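Local coordinates for protein FAM179B (Mus musculus, PDB 5DN7) that interacts with microtubules and promotes their polymerization through its TOG domains, and takes part in ciliogenesis and control of cilium length, at residues V65-D76 and F104-V115; V143-L151 and V162-L170. All blocks are in the same frame, centred on the assembly; numbering follows the deposited sequence.

Interaction 1: V65-D76 and F104-V115; sequences VGFISLLYNLLD and FLGPVIAASVKV
Ile-68 and Phe-104 form the apolar centre of this contact. The CD1 methyl of Ile-68 sits over one face of the phenyl ring in a CH-pi contact, 3.9 Å from the ring centroid and displaced toward the rim, while Val-65 CG2 meets the ring edge at Phe-104 CE1 (3.8 Å). The beta-branch of Ile-68 serves a second partner, its CG2 resting against Pro-107 CB. Two turns further on, Leu-75 divides its methyls, CD1 lying against the carbonyl oxygen and CB of Ala-111 and CD2 touching Val-115 CG1 (4.0 Å). Alanine suits position 111 because the backbones come nearest there, and its CA lies in the plane of the Tyr-72 ring, 3.7 Å from Tyr-72 CD1. With CG of Tyr-72 anti to N (chi1 -176°), the ring reaches the neighbouring helix and offers a face to Lys-114, whose NZ stands 3.3 Å from the ring centroid, almost on the normal. A bend at chi3 (-66°) turns this ammonium back to give a 2.7 Å hydrogen bond from Lys-114 NZ to Tyr-72 O, from above the carbonyl plane, and a salt bridge to Asp-76 OD1 whose hydrogen bond is weak. A leucine in place of Tyr-72 has no aromatic face, and the ammonium would probably be held by the carbonyl and carboxylate alone. The two helices run nearly parallel, 10° apart, in successive predicted HEAT repeats of the protein's second TOG region. One lysine thus grips a ring, a carboxylate and a last-turn carbonyl, and its charge probably helps offset the negative end of helix 61-74.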
ATOM      1  N   VAL A  65     -20.540   3.081   4.082  1.00 33.80           N
ATOM      2  CA  VAL A  65     -19.906   4.311   3.607  1.00 37.03           C
ATOM      3  C   VAL A  65     -19.684   5.287   4.766  1.00 34.43           C
ATOM      4  O   VAL A  65     -18.596   5.886   4.911  1.00 32.55           O
ATOM      5  CB  VAL A  65     -20.755   5.003   2.500  1.00 40.03           C
ATOM      6  CG1 VAL A  65     -20.166   6.360   2.123  1.00 36.72           C
ATOM      7  CG2 VAL A  65     -20.851   4.124   1.271  1.00 30.84           C
ATOM      8  N   GLY A  66     -20.714   5.446   5.596  1.00 34.99           N
ATOM      9  CA  GLY A  66     -20.565   6.278   6.780  1.00 35.92           C
ATOM     10  C   GLY A  66     -19.427   5.819   7.689  1.00 33.80           C
ATOM     11  O   GLY A  66     -18.558   6.608   8.065  1.00 34.56           O
ATOM     12  N   PHE A  67     -19.435   4.531   8.022  1.00 27.90           N
ATOM     13  CA  PHE A  67     -18.441   3.920   8.903  1.00 27.62           C
ATOM     14  C   PHE A  67     -17.021   4.139   8.394  1.00 25.37           C
ATOM     15  O   PHE A  67     -16.134   4.581   9.129  1.00 25.66           O
ATOM     16  CB  PHE A  67     -18.731   2.421   9.030  1.00 32.38           C
ATOM     17  CG  PHE A  67     -17.904   1.718  10.079  1.00 37.68           C
ATOM     18  CD1 PHE A  67     -17.960   2.110  11.406  1.00 41.51           C
ATOM     19  CD2 PHE A  67     -17.108   0.646   9.743  1.00 32.15           C
ATOM     20  CE1 PHE A  67     -17.209   1.461  12.371  1.00 36.41           C
ATOM     21  CE2 PHE A  67     -16.364  -0.006  10.705  1.00 35.92           C
ATOM     22  CZ  PHE A  67     -16.416   0.405  12.019  1.00 32.83           C
ATOM     23  N   ILE A  68     -16.818   3.823   7.122  1.00 24.64           N
ATOM     24  CA  ILE A  68     -15.512   3.977   6.509  1.00 31.71           C
ATOM     25  C   ILE A  68     -15.103   5.453   6.540  1.00 29.98           C
ATOM     26  O   ILE A  68     -13.938   5.769   6.781  1.00 31.24           O
ATOM     27  CB  ILE A  68     -15.499   3.423   5.064  1.00 33.39           C
ATOM     28  CG1 ILE A  68     -15.498   1.892   5.097  1.00 33.58           C
ATOM     29  CG2 ILE A  68     -14.283   3.914   4.303  1.00 33.21           C
ATOM     30  CD1 ILE A  68     -15.932   1.238   3.810  1.00 28.47           C
ATOM     31  N   SER A  69     -16.072   6.347   6.343  1.00 29.67           N
ATOM     32  CA  SER A  69     -15.827   7.790   6.426  1.00 27.03           C
ATOM     33  C   SER A  69     -15.302   8.193   7.820  1.00 30.45           C
ATOM     34  O   SER A  69     -14.315   8.937   7.965  1.00 30.53           O
ATOM     35  CB  SER A  69     -17.123   8.536   6.078  1.00 35.44           C
ATOM     36  OG  SER A  69     -16.934   9.935   6.004  1.00 43.90           O
ATOM     37  N   LEU A  70     -15.955   7.662   8.846  1.00 28.21           N
ATOM     38  CA  LEU A  70     -15.518   7.835  10.224  1.00 29.19           C
ATOM     39  C   LEU A  70     -14.070   7.369  10.433  1.00 33.74           C
ATOM     40  O   LEU A  70     -13.240   8.106  10.994  1.00 35.01           O
ATOM     41  CB  LEU A  70     -16.440   7.067  11.166  1.00 30.36           C
ATOM     42  CG  LEU A  70     -16.036   7.159  12.629  1.00 40.33           C
ATOM     43  CD1 LEU A  70     -16.154   8.609  13.080  1.00 44.93           C
ATOM     44  CD2 LEU A  70     -16.895   6.255  13.477  1.00 43.26           C
ATOM     45  N   LEU A  71     -13.766   6.156   9.976  1.00 31.45           N
ATOM     46  CA  LEU A  71     -12.400   5.640  10.068  1.00 24.09           C
ATOM     47  C   LEU A  71     -11.411   6.568   9.361  1.00 27.39           C
ATOM     48  O   LEU A  71     -10.310   6.808   9.852  1.00 31.67           O
ATOM     49  CB  LEU A  71     -12.315   4.229   9.487  1.00 21.71           C
ATOM     50  CG  LEU A  71     -13.185   3.200  10.219  1.00 28.38           C
ATOM     51  CD1 LEU A  71     -12.965   1.803   9.683  1.00 23.76           C
ATOM     52  CD2 LEU A  71     -12.952   3.231  11.718  1.00 25.97           C
ATOM     53  N   TYR A  72     -11.816   7.108   8.222  1.00 25.98           N
ATOM     54  CA  TYR A  72     -10.954   7.994   7.462  1.00 30.58           C
ATOM     55  C   TYR A  72     -10.658   9.249   8.271  1.00 35.37           C
ATOM     56  O   TYR A  72      -9.532   9.757   8.265  1.00 30.81           O
ATOM     57  CB  TYR A  72     -11.601   8.348   6.118  1.00 42.00           C
ATOM     58  CG  TYR A  72     -10.732   9.188   5.204  1.00 49.86           C
ATOM     59  CD1 TYR A  72      -9.643   8.628   4.545  1.00 49.24           C
ATOM     60  CD2 TYR A  72     -11.011  10.542   4.989  1.00 54.29           C
ATOM     61  CE1 TYR A  72      -8.844   9.383   3.701  1.00 53.86           C
ATOM     62  CE2 TYR A  72     -10.223  11.310   4.141  1.00 56.43           C
ATOM     63  CZ  TYR A  72      -9.133  10.724   3.501  1.00 60.29           C
ATOM     64  OH  TYR A  72      -8.329  11.468   2.658  1.00 58.02           O
ATOM     65  N   ASN A  73     -11.642   9.775   8.957  1.00 34.65           N
ATOM     66  CA  ASN A  73     -11.392  10.879   9.831  1.00 35.33           C
ATOM     67  C   ASN A  73     -10.513  10.561  11.020  1.00 31.92           C
ATOM     68  O   ASN A  73      -9.715  11.338  11.404  1.00 33.79           O
ATOM     69  CB  ASN A  73     -12.675  11.595  10.199  1.00 40.17           C
ATOM     70  CG  ASN A  73     -13.310  12.276   9.009  1.00 49.22           C
ATOM     71  OD1 ASN A  73     -14.488  12.149   8.795  1.00 58.49           O
ATOM     72  ND2 ASN A  73     -12.534  12.984   8.236  1.00 44.89           N
ATOM     73  N   LEU A  74     -10.686   9.394  11.591  1.00 31.14           N
ATOM     74  CA  LEU A  74      -9.887   8.993  12.742  1.00 32.31           C
ATOM     75  C   LEU A  74      -8.397   8.874  12.393  1.00 30.57           C
ATOM     76  O   LEU A  74      -7.534   9.050  13.251  1.00 35.00           O
ATOM     77  CB  LEU A  74     -10.407   7.677  13.305  1.00 31.88           C
ATOM     78  CG  LEU A  74     -11.780   7.765  13.973  1.00 33.89           C
ATOM     79  CD1 LEU A  74     -12.264   6.396  14.422  1.00 31.91           C
ATOM     80  CD2 LEU A  74     -11.709   8.722  15.159  1.00 36.19           C
ATOM     81  N   LEU A  75      -8.091   8.595  11.131  1.00 31.86           N
ATOM     82  CA  LEU A  75      -6.702   8.501  10.702  1.00 23.80           C
ATOM     83  C   LEU A  75      -6.032   9.874  10.620  1.00 35.69           C
ATOM     84  O   LEU A  75      -4.835   9.968  10.354  1.00 40.71           O
ATOM     85  CB  LEU A  75      -6.603   7.792   9.355  1.00 19.61           C
ATOM     86  CG  LEU A  75      -7.068   6.342   9.351  1.00 20.15           C
ATOM     87  CD1 LEU A  75      -7.039   5.812   7.946  1.00 23.01           C
ATOM     88  CD2 LEU A  75      -6.197   5.480  10.275  1.00 22.25           C
ATOM     89  N   ASP A  76      -6.803  10.932  10.842  1.00 35.41           N
ATOM     90  CA  ASP A  76      -6.248  12.285  10.906  1.00 46.17           C
ATOM     91  C   ASP A  76      -5.727  12.648  12.285  1.00 45.88           C
ATOM     92  O   ASP A  76      -5.148  13.719  12.467  1.00 47.09           O
ATOM     93  CB  ASP A  76      -7.290  13.322  10.497  1.00 55.48           C
ATOM     94  CG  ASP A  76      -7.537  13.339   9.017  1.00 60.15           C
ATOM     95  OD1 ASP A  76      -6.546  13.296   8.248  1.00 63.08           O
ATOM     96  OD2 ASP A  76      -8.726  13.394   8.626  1.00 65.87           O
ATOM     97  N   PHE A 104     -15.536  -1.141  -1.993  1.00 44.89           N
ATOM     98  CA  PHE A 104     -14.955   0.043  -1.346  1.00 34.14           C
ATOM     99  C   PHE A 104     -13.459   0.253  -1.588  1.00 37.29           C
ATOM    100  O   PHE A 104     -12.753   0.834  -0.748  1.00 32.21           O
ATOM    101  CB  PHE A 104     -15.202  -0.026   0.160  1.00 29.90           C
ATOM    102  CG  PHE A 104     -16.644  -0.127   0.519  1.00 34.89           C
ATOM    103  CD1 PHE A 104     -17.432   1.007   0.570  1.00 32.93           C
ATOM    104  CD2 PHE A 104     -17.219  -1.352   0.797  1.00 29.84           C
ATOM    105  CE1 PHE A 104     -18.761   0.918   0.893  1.00 33.67           C
ATOM    106  CE2 PHE A 104     -18.551  -1.447   1.112  1.00 30.82           C
ATOM    107  CZ  PHE A 104     -19.323  -0.309   1.167  1.00 35.48           C
ATOM    108  N   LEU A 105     -12.980  -0.214  -2.733  1.00 36.39           N
ATOM    109  CA  LEU A 105     -11.556  -0.216  -3.026  1.00 36.09           C
ATOM    110  C   LEU A 105     -10.920   1.181  -2.963  1.00 38.70           C
ATOM    111  O   LEU A 105      -9.822   1.377  -2.403  1.00 22.71           O
ATOM    112  CB  LEU A 105     -11.332  -0.826  -4.399  1.00 39.33           C
ATOM    113  CG  LEU A 105      -9.905  -1.218  -4.736  1.00 40.29           C
ATOM    114  CD1 LEU A 105      -9.417  -2.202  -3.688  1.00 34.75           C
ATOM    115  CD2 LEU A 105      -9.866  -1.811  -6.140  1.00 32.80           C
ATOM    116  N   GLY A 106     -11.629   2.147  -3.540  1.00 41.84           N
ATOM    117  CA  GLY A 106     -11.168   3.525  -3.614  1.00 37.66           C
ATOM    118  C   GLY A 106     -10.968   4.187  -2.265  1.00 39.41           C
ATOM    119  O   GLY A 106      -9.863   4.658  -1.961  1.00 38.39           O
ATOM    120  N   PRO A 107     -12.047   4.266  -1.464  1.00 39.42           N
ATOM    121  CA  PRO A 107     -11.988   4.750  -0.083  1.00 32.86           C
ATOM    122  C   PRO A 107     -10.942   4.032   0.783  1.00 26.18           C
ATOM    123  O   PRO A 107     -10.179   4.701   1.474  1.00 27.45           O
ATOM    124  CB  PRO A 107     -13.404   4.473   0.435  1.00 32.18           C
ATOM    125  CG  PRO A 107     -14.254   4.620  -0.743  1.00 35.25           C
ATOM    126  CD  PRO A 107     -13.441   4.103  -1.917  1.00 38.64           C
ATOM    127  N   VAL A 108     -10.901   2.705   0.754  1.00 27.67           N
ATOM    128  CA  VAL A 108      -9.948   1.991   1.598  1.00 23.69           C
ATOM    129  C   VAL A 108      -8.522   2.342   1.160  1.00 25.57           C
ATOM    130  O   VAL A 108      -7.648   2.562   2.001  1.00 20.97           O
ATOM    131  CB  VAL A 108     -10.174   0.460   1.578  1.00 25.39           C
ATOM    132  CG1 VAL A 108      -9.034  -0.278   2.313  1.00 16.72           C
ATOM    133  CG2 VAL A 108     -11.502   0.116   2.227  1.00 20.83           C
ATOM    134  N   ILE A 109      -8.287   2.442  -0.148  1.00 29.81           N
ATOM    135  CA  ILE A 109      -6.944   2.813  -0.605  1.00 32.29           C
ATOM    136  C   ILE A 109      -6.588   4.275  -0.247  1.00 25.32           C
ATOM    137  O   ILE A 109      -5.449   4.548   0.113  1.00 21.01           O
ATOM    138  CB  ILE A 109      -6.763   2.568  -2.127  1.00 34.05           C
ATOM    139  CG1 ILE A 109      -6.510   1.081  -2.381  1.00 32.59           C
ATOM    140  CG2 ILE A 109      -5.574   3.354  -2.678  1.00 26.77           C
ATOM    141  CD1 ILE A 109      -6.189   0.729  -3.852  1.00 38.42           C
ATOM    142  N   ALA A 110      -7.542   5.203  -0.306  1.00 24.09           N
ATOM    143  CA  ALA A 110      -7.233   6.583   0.078  1.00 26.84           C
ATOM    144  C   ALA A 110      -6.861   6.623   1.567  1.00 30.42           C
ATOM    145  O   ALA A 110      -5.840   7.247   1.981  1.00 27.33           O
ATOM    146  CB  ALA A 110      -8.404   7.503  -0.211  1.00 26.74           C
ATOM    147  N   ALA A 111      -7.672   5.918   2.359  1.00 27.62           N
ATOM    148  CA  ALA A 111      -7.412   5.800   3.795  1.00 30.75           C
ATOM    149  C   ALA A 111      -6.020   5.237   4.048  1.00 26.49           C
ATOM    150  O   ALA A 111      -5.284   5.729   4.902  1.00 29.04           O
ATOM    151  CB  ALA A 111      -8.467   4.935   4.469  1.00 24.59           C
ATOM    152  N   SER A 112      -5.635   4.226   3.291  1.00 26.97           N
ATOM    153  CA  SER A 112      -4.344   3.599   3.526  1.00 23.91           C
ATOM    154  C   SER A 112      -3.167   4.463   3.056  1.00 28.19           C
ATOM    155  O   SER A 112      -2.084   4.454   3.665  1.00 29.05           O
ATOM    156  CB  SER A 112      -4.316   2.234   2.860  1.00 28.22           C
ATOM    157  OG  SER A 112      -5.363   1.434   3.400  1.00 30.55           O
ATOM    158  N   VAL A 113      -3.372   5.222   1.990  1.00 23.80           N
ATOM    159  CA  VAL A 113      -2.314   6.083   1.497  1.00 26.21           C
ATOM    160  C   VAL A 113      -2.047   7.218   2.498  1.00 29.49           C
ATOM    161  O   VAL A 113      -0.883   7.602   2.713  1.00 24.48           O
ATOM    162  CB  VAL A 113      -2.649   6.674   0.102  1.00 30.97           C
ATOM    163  CG1 VAL A 113      -1.641   7.769  -0.264  1.00 32.44           C
ATOM    164  CG2 VAL A 113      -2.652   5.576  -0.952  1.00 25.87           C
ATOM    165  N   LYS A 114      -3.109   7.748   3.110  1.00 23.10           N
ATOM    166  CA  LYS A 114      -2.932   8.781   4.133  1.00 22.21           C
ATOM    167  C   LYS A 114      -1.858   8.451   5.193  1.00 32.93           C
ATOM    168  O   LYS A 114      -1.047   9.310   5.536  1.00 30.08           O
ATOM    169  CB  LYS A 114      -4.257   9.060   4.842  1.00 26.89           C
ATOM    170  CG  LYS A 114      -4.135  10.142   5.902  1.00 43.14           C
ATOM    171  CD  LYS A 114      -5.420  10.323   6.697  1.00 51.47           C
ATOM    172  CE  LYS A 114      -6.543  10.853   5.831  1.00 49.90           C
ATOM    173  NZ  LYS A 114      -7.797  11.049   6.606  1.00 46.68           N
ATOM    174  N   VAL A 115      -1.847   7.220   5.712  1.00 21.93           N
ATOM    175  CA  VAL A 115      -0.937   6.873   6.801  1.00 20.37           C
ATOM    176  C   VAL A 115       0.446   6.422   6.315  1.00 23.11           C
ATOM    177  O   VAL A 115       1.300   6.088   7.122  1.00 24.62           O
ATOM    178  CB  VAL A 115      -1.523   5.757   7.712  1.00 19.46           C
ATOM    179  CG1 VAL A 115      -2.810   6.229   8.372  1.00 19.65           C
ATOM    180  CG2 VAL A 115      -1.716   4.431   6.930  1.00 24.56           C
TER

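Interaction 2: V143-L151 and V162-L170; sequences VLSLLLENL and VVNICICSL
Asn-150 carries the one flat side-chain group among the residues that touch here, and it meets Val-162 through CB rather than through the amide, with Asn-150 CB 4.0 Å from Val-162 CG2. The two segments form the antiparallel helix pair of a predicted HEAT repeat, with axes 10.2 Å apart. The amide turns back on its own segment: Asn-150 ND2 donates to Leu-147 O at 3.1 Å, nearly straight at 158°, with the acceptor in the amide plane. Relative to the carbonyl, this donor stands well above the plane, on the same face as the backbone N of Asn-150, which grips the same oxygen. Asparagine suits the place because its short amide can fold back and give a second N-H to Leu-147 O. The rest of the interface is largely apolar. Val-162 is the most heavily covered residue here: its CG1 lies 3.6 Å from Leu-148 CD2 and also meets Leu-151 CD2, while CG2 faces the Leu-147 carbonyl. A compact beta-branched residue fits such a place, since its two short branches touch Leu-147, Leu-148, Asn-150 and Leu-151 at once. In the middle, Cys-166 SG packs on Leu-148 CD2 at 3.8 Å and on Leu-144 CD2, a short side chain ending in a polarizable sulfur, suited to lie between leucine methyls. Toward the other end Leu-144 lays CD1 on Ser-169, 3.6 Å from Ser-169 OG, where a small residue lets the leucine come in close. Met-135 of helix 121-138 and Phe-178 pack against this pair. Leu-147, its CG anti to the backbone N (chi1 -172°), crosses Ile-165 at about a right angle. Their methyls are squeezed together, Leu-147 CD2 to Ile-165 CG2 at 3.4 Å.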
ATOM      1  N   VAL A 143      -5.046  -2.983  -7.671  1.00 22.63           N
ATOM      2  CA  VAL A 143      -4.501  -2.315  -6.478  1.00 14.97           C
ATOM      3  C   VAL A 143      -3.323  -1.430  -6.866  1.00 21.12           C
ATOM      4  O   VAL A 143      -3.305  -0.246  -6.546  1.00 21.67           O
ATOM      5  CB  VAL A 143      -4.035  -3.316  -5.407  1.00 19.65           C
ATOM      6  CG1 VAL A 143      -3.279  -2.590  -4.264  1.00 23.13           C
ATOM      7  CG2 VAL A 143      -5.196  -4.103  -4.849  1.00 21.31           C
ATOM      8  N   LEU A 144      -2.367  -1.992  -7.606  1.00 17.13           N
ATOM      9  CA  LEU A 144      -1.155  -1.256  -7.934  1.00 21.10           C
ATOM     10  C   LEU A 144      -1.400  -0.074  -8.865  1.00 26.31           C
ATOM     11  O   LEU A 144      -0.726   0.932  -8.732  1.00 24.83           O
ATOM     12  CB  LEU A 144      -0.094  -2.171  -8.547  1.00 23.32           C
ATOM     13  CG  LEU A 144       0.588  -3.217  -7.650  1.00 24.38           C
ATOM     14  CD1 LEU A 144       1.858  -3.784  -8.307  1.00 17.65           C
ATOM     15  CD2 LEU A 144       0.895  -2.651  -6.277  1.00 18.69           C
ATOM     16  N   SER A 145      -2.332  -0.172  -9.806  1.00 27.58           N
ATOM     17  CA  SER A 145      -2.561   0.972 -10.712  1.00 37.51           C
ATOM     18  C   SER A 145      -3.176   2.160  -9.948  1.00 33.05           C
ATOM     19  O   SER A 145      -2.687   3.354 -10.033  1.00 39.29           O
ATOM     20  CB  SER A 145      -3.455   0.553 -11.879  1.00 36.47           C
ATOM     21  OG  SER A 145      -2.851  -0.519 -12.590  1.00 36.45           O
ATOM     22  N   LEU A 146      -4.207   1.816  -9.164  1.00 25.21           N
ATOM     23  CA  LEU A 146      -4.792   2.823  -8.290  1.00 26.46           C
ATOM     24  C   LEU A 146      -3.695   3.456  -7.442  1.00 27.14           C
ATOM     25  O   LEU A 146      -3.531   4.655  -7.417  1.00 27.26           O
ATOM     26  CB  LEU A 146      -5.877   2.229  -7.395  1.00 23.37           C
ATOM     27  CG  LEU A 146      -7.062   1.639  -8.157  1.00 33.70           C
ATOM     28  CD1 LEU A 146      -8.181   1.205  -7.208  1.00 35.76           C
ATOM     29  CD2 LEU A 146      -7.558   2.645  -9.194  1.00 35.63           C
ATOM     30  N   LEU A 147      -2.910   2.612  -6.791  1.00 27.95           N
ATOM     31  CA  LEU A 147      -1.899   3.056  -5.851  1.00 22.73           C
ATOM     32  C   LEU A 147      -0.811   3.903  -6.488  1.00 22.32           C
ATOM     33  O   LEU A 147      -0.320   4.847  -5.883  1.00 16.40           O
ATOM     34  CB  LEU A 147      -1.278   1.836  -5.179  1.00 20.96           C
ATOM     35  CG  LEU A 147      -0.332   2.111  -4.026  1.00 26.99           C
ATOM     36  CD1 LEU A 147      -1.030   3.004  -2.973  1.00 19.48           C
ATOM     37  CD2 LEU A 147       0.111   0.784  -3.428  1.00 22.27           C
ATOM     38  N   LEU A 148      -0.462   3.568  -7.723  1.00 17.87           N
ATOM     39  CA  LEU A 148       0.652   4.188  -8.420  1.00 23.67           C
ATOM     40  C   LEU A 148       0.299   5.577  -8.889  1.00 24.30           C
ATOM     41  O   LEU A 148       1.199   6.386  -9.116  1.00 14.67           O
ATOM     42  CB  LEU A 148       1.105   3.344  -9.616  1.00 22.57           C
ATOM     43  CG  LEU A 148       2.141   2.287  -9.213  1.00 23.80           C
ATOM     44  CD1 LEU A 148       2.345   1.224 -10.310  1.00 27.84           C
ATOM     45  CD2 LEU A 148       3.429   2.958  -8.918  1.00 21.22           C
ATOM     46  N   GLU A 149      -0.958   5.941  -8.953  1.00 20.69           N
ATOM     47  CA  GLU A 149      -1.300   7.326  -9.163  1.00 19.76           C
ATOM     48  C   GLU A 149      -0.703   8.228  -8.073  1.00 31.73           C
ATOM     49  O   GLU A 149      -0.495   9.381  -8.296  1.00 26.19           O
ATOM     50  CB  GLU A 149      -2.803   7.513  -9.328  1.00 28.23           C
ATOM     51  CG  GLU A 149      -3.283   7.171 -10.733  1.00 45.81           C
ATOM     52  CD  GLU A 149      -4.793   7.118 -10.914  1.00 61.87           C
ATOM     53  OE1 GLU A 149      -5.486   8.106 -10.640  1.00 67.48           O
ATOM     54  OE2 GLU A 149      -5.305   6.087 -11.372  1.00 67.74           O
ATOM     55  N   ASN A 150      -0.353   7.654  -6.926  1.00 22.93           N
ATOM     56  CA  ASN A 150       0.170   8.447  -5.821  1.00 16.74           C
ATOM     57  C   ASN A 150       1.663   8.636  -5.882  1.00 22.20           C
ATOM     58  O   ASN A 150       2.269   9.108  -4.927  1.00 19.04           O
ATOM     59  CB  ASN A 150      -0.196   7.823  -4.488  1.00 22.63           C
ATOM     60  CG  ASN A 150      -1.668   7.880  -4.233  1.00 34.72           C
ATOM     61  OD1 ASN A 150      -2.162   8.863  -3.685  1.00 38.66           O
ATOM     62  ND2 ASN A 150      -2.396   6.829  -4.640  1.00 24.59           N
ATOM     63  N   LEU A 151       2.262   8.286  -7.011  1.00 24.78           N
ATOM     64  CA  LEU A 151       3.634   8.712  -7.267  1.00 21.41           C
ATOM     65  C   LEU A 151       3.746  10.216  -7.502  1.00 18.95           C
ATOM     66  O   LEU A 151       4.848  10.748  -7.557  1.00 22.02           O
ATOM     67  CB  LEU A 151       4.216   7.975  -8.464  1.00 20.94           C
ATOM     68  CG  LEU A 151       4.785   6.593  -8.142  1.00 20.35           C
ATOM     69  CD1 LEU A 151       5.547   6.075  -9.367  1.00 20.00           C
ATOM     70  CD2 LEU A 151       5.678   6.606  -6.887  1.00 13.63           C
ATOM     71  N   VAL A 162       4.821   3.608  -1.860  1.00 17.90           N
ATOM     72  CA  VAL A 162       4.149   3.140  -3.065  1.00 16.10           C
ATOM     73  C   VAL A 162       5.068   2.171  -3.802  1.00 16.82           C
ATOM     74  O   VAL A 162       4.666   1.044  -4.171  1.00 14.08           O
ATOM     75  CB  VAL A 162       3.765   4.307  -4.008  1.00 18.90           C
ATOM     76  CG1 VAL A 162       3.400   3.765  -5.392  1.00 16.19           C
ATOM     77  CG2 VAL A 162       2.612   5.106  -3.424  1.00 22.76           C
ATOM     78  N   VAL A 163       6.315   2.605  -4.001  1.00 17.53           N
ATOM     79  CA  VAL A 163       7.250   1.723  -4.689  1.00 20.65           C
ATOM     80  C   VAL A 163       7.481   0.412  -3.891  1.00 21.81           C
ATOM     81  O   VAL A 163       7.492  -0.684  -4.463  1.00 16.39           O
ATOM     82  CB  VAL A 163       8.605   2.410  -4.948  1.00 15.99           C
ATOM     83  CG1 VAL A 163       9.511   1.492  -5.784  1.00 19.07           C
ATOM     84  CG2 VAL A 163       8.399   3.718  -5.643  1.00 12.66           C
ATOM     85  N   ASN A 164       7.617   0.513  -2.573  1.00 11.86           N
ATOM     86  CA  ASN A 164       7.862  -0.708  -1.799  1.00 14.17           C
ATOM     87  C   ASN A 164       6.677  -1.674  -1.828  1.00 16.59           C
ATOM     88  O   ASN A 164       6.858  -2.892  -1.815  1.00 17.40           O
ATOM     89  CB  ASN A 164       8.209  -0.387  -0.341  1.00 12.09           C
ATOM     90  CG  ASN A 164       9.650   0.101  -0.160  1.00 21.61           C
ATOM     91  OD1 ASN A 164      10.570  -0.318  -0.871  1.00 17.36           O
ATOM     92  ND2 ASN A 164       9.845   0.989   0.808  1.00 14.00           N
ATOM     93  N   ILE A 165       5.467  -1.131  -1.854  1.00 17.12           N
ATOM     94  CA  ILE A 165       4.268  -1.964  -1.920  1.00 16.68           C
ATOM     95  C   ILE A 165       4.190  -2.645  -3.292  1.00 14.09           C
ATOM     96  O   ILE A 165       3.743  -3.797  -3.399  1.00 13.44           O
ATOM     97  CB  ILE A 165       2.995  -1.125  -1.626  1.00 17.96           C
ATOM     98  CG1 ILE A 165       2.957  -0.746  -0.144  1.00 19.96           C
ATOM     99  CG2 ILE A 165       1.720  -1.878  -1.975  1.00 13.31           C
ATOM    100  CD1 ILE A 165       1.935   0.395   0.166  1.00 12.03           C
ATOM    101  N   CYS A 166       4.632  -1.936  -4.337  1.00 15.97           N
ATOM    102  CA  CYS A 166       4.790  -2.580  -5.637  1.00 17.03           C
ATOM    103  C   CYS A 166       5.778  -3.766  -5.563  1.00 17.04           C
ATOM    104  O   CYS A 166       5.480  -4.872  -6.068  1.00 17.99           O
ATOM    105  CB  CYS A 166       5.240  -1.563  -6.696  1.00 20.51           C
ATOM    106  SG  CYS A 166       3.943  -0.372  -7.116  1.00 19.80           S
ATOM    107  N   ILE A 167       6.931  -3.553  -4.925  1.00 17.28           N
ATOM    108  CA  ILE A 167       7.921  -4.631  -4.775  1.00 17.93           C
ATOM    109  C   ILE A 167       7.319  -5.840  -4.064  1.00 13.27           C
ATOM    110  O   ILE A 167       7.457  -6.996  -4.493  1.00 13.59           O
ATOM    111  CB  ILE A 167       9.155  -4.178  -3.980  1.00 13.89           C
ATOM    112  CG1 ILE A 167       9.894  -3.073  -4.721  1.00 18.15           C
ATOM    113  CG2 ILE A 167      10.102  -5.383  -3.682  1.00 13.07           C
ATOM    114  CD1 ILE A 167      10.928  -2.357  -3.859  1.00 18.68           C
ATOM    115  N   CYS A 168       6.628  -5.546  -2.975  1.00 15.67           N
ATOM    116  CA  CYS A 168       5.969  -6.562  -2.191  1.00 17.69           C
ATOM    117  C   CYS A 168       4.991  -7.392  -3.057  1.00 17.94           C
ATOM    118  O   CYS A 168       4.989  -8.640  -3.040  1.00 13.96           O
ATOM    119  CB  CYS A 168       5.262  -5.881  -1.025  1.00 16.05           C
ATOM    120  SG  CYS A 168       4.310  -6.976   0.031  1.00 30.63           S
ATOM    121  N   SER A 169       4.181  -6.670  -3.819  1.00 13.12           N
ATOM    122  CA  SER A 169       3.236  -7.251  -4.758  1.00 18.65           C
ATOM    123  C   SER A 169       3.912  -8.200  -5.767  1.00 19.44           C
ATOM    124  O   SER A 169       3.457  -9.325  -5.979  1.00 14.87           O
ATOM    125  CB  SER A 169       2.505  -6.120  -5.501  1.00 20.77           C
ATOM    126  OG  SER A 169       1.262  -6.551  -6.004  1.00 26.48           O
ATOM    127  N   LEU A 170       5.004  -7.745  -6.367  1.00 13.94           N
ATOM    128  CA  LEU A 170       5.670  -8.504  -7.405  1.00 14.54           C
ATOM    129  C   LEU A 170       6.399  -9.715  -6.821  1.00 22.45           C
ATOM    130  O   LEU A 170       6.680 -10.669  -7.538  1.00 17.60           O
ATOM    131  CB  LEU A 170       6.667  -7.631  -8.160  1.00 14.30           C
ATOM    132  CG  LEU A 170       6.108  -6.564  -9.097  1.00 21.55           C
ATOM    133  CD1 LEU A 170       7.098  -5.391  -9.193  1.00 17.71           C
ATOM    134  CD2 LEU A 170       5.849  -7.199 -10.474  1.00 14.96           C
TER

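How the interactions relate
Both contacts pair helices of the HEAT solenoid, but in different ways. Interaction 1 joins parallel helices of successive predicted repeats and is only partly buried, so its apolar centre gives way to a charged rim. Interaction 2 joins the antiparallel helices within one repeat, near the middle of the chain, and its cross-segment packing is essentially apolar. They meet directly through helix 105-114, whose other side rests on helix 140-148: Leu-105 CD2 touches Leu-146 CD1 at 3.6 Å, and Val-113 CG2 packs on Leu-147 CD1. Stacking between repeats and pairing within a repeat thus follow one another as a continuous row of helices.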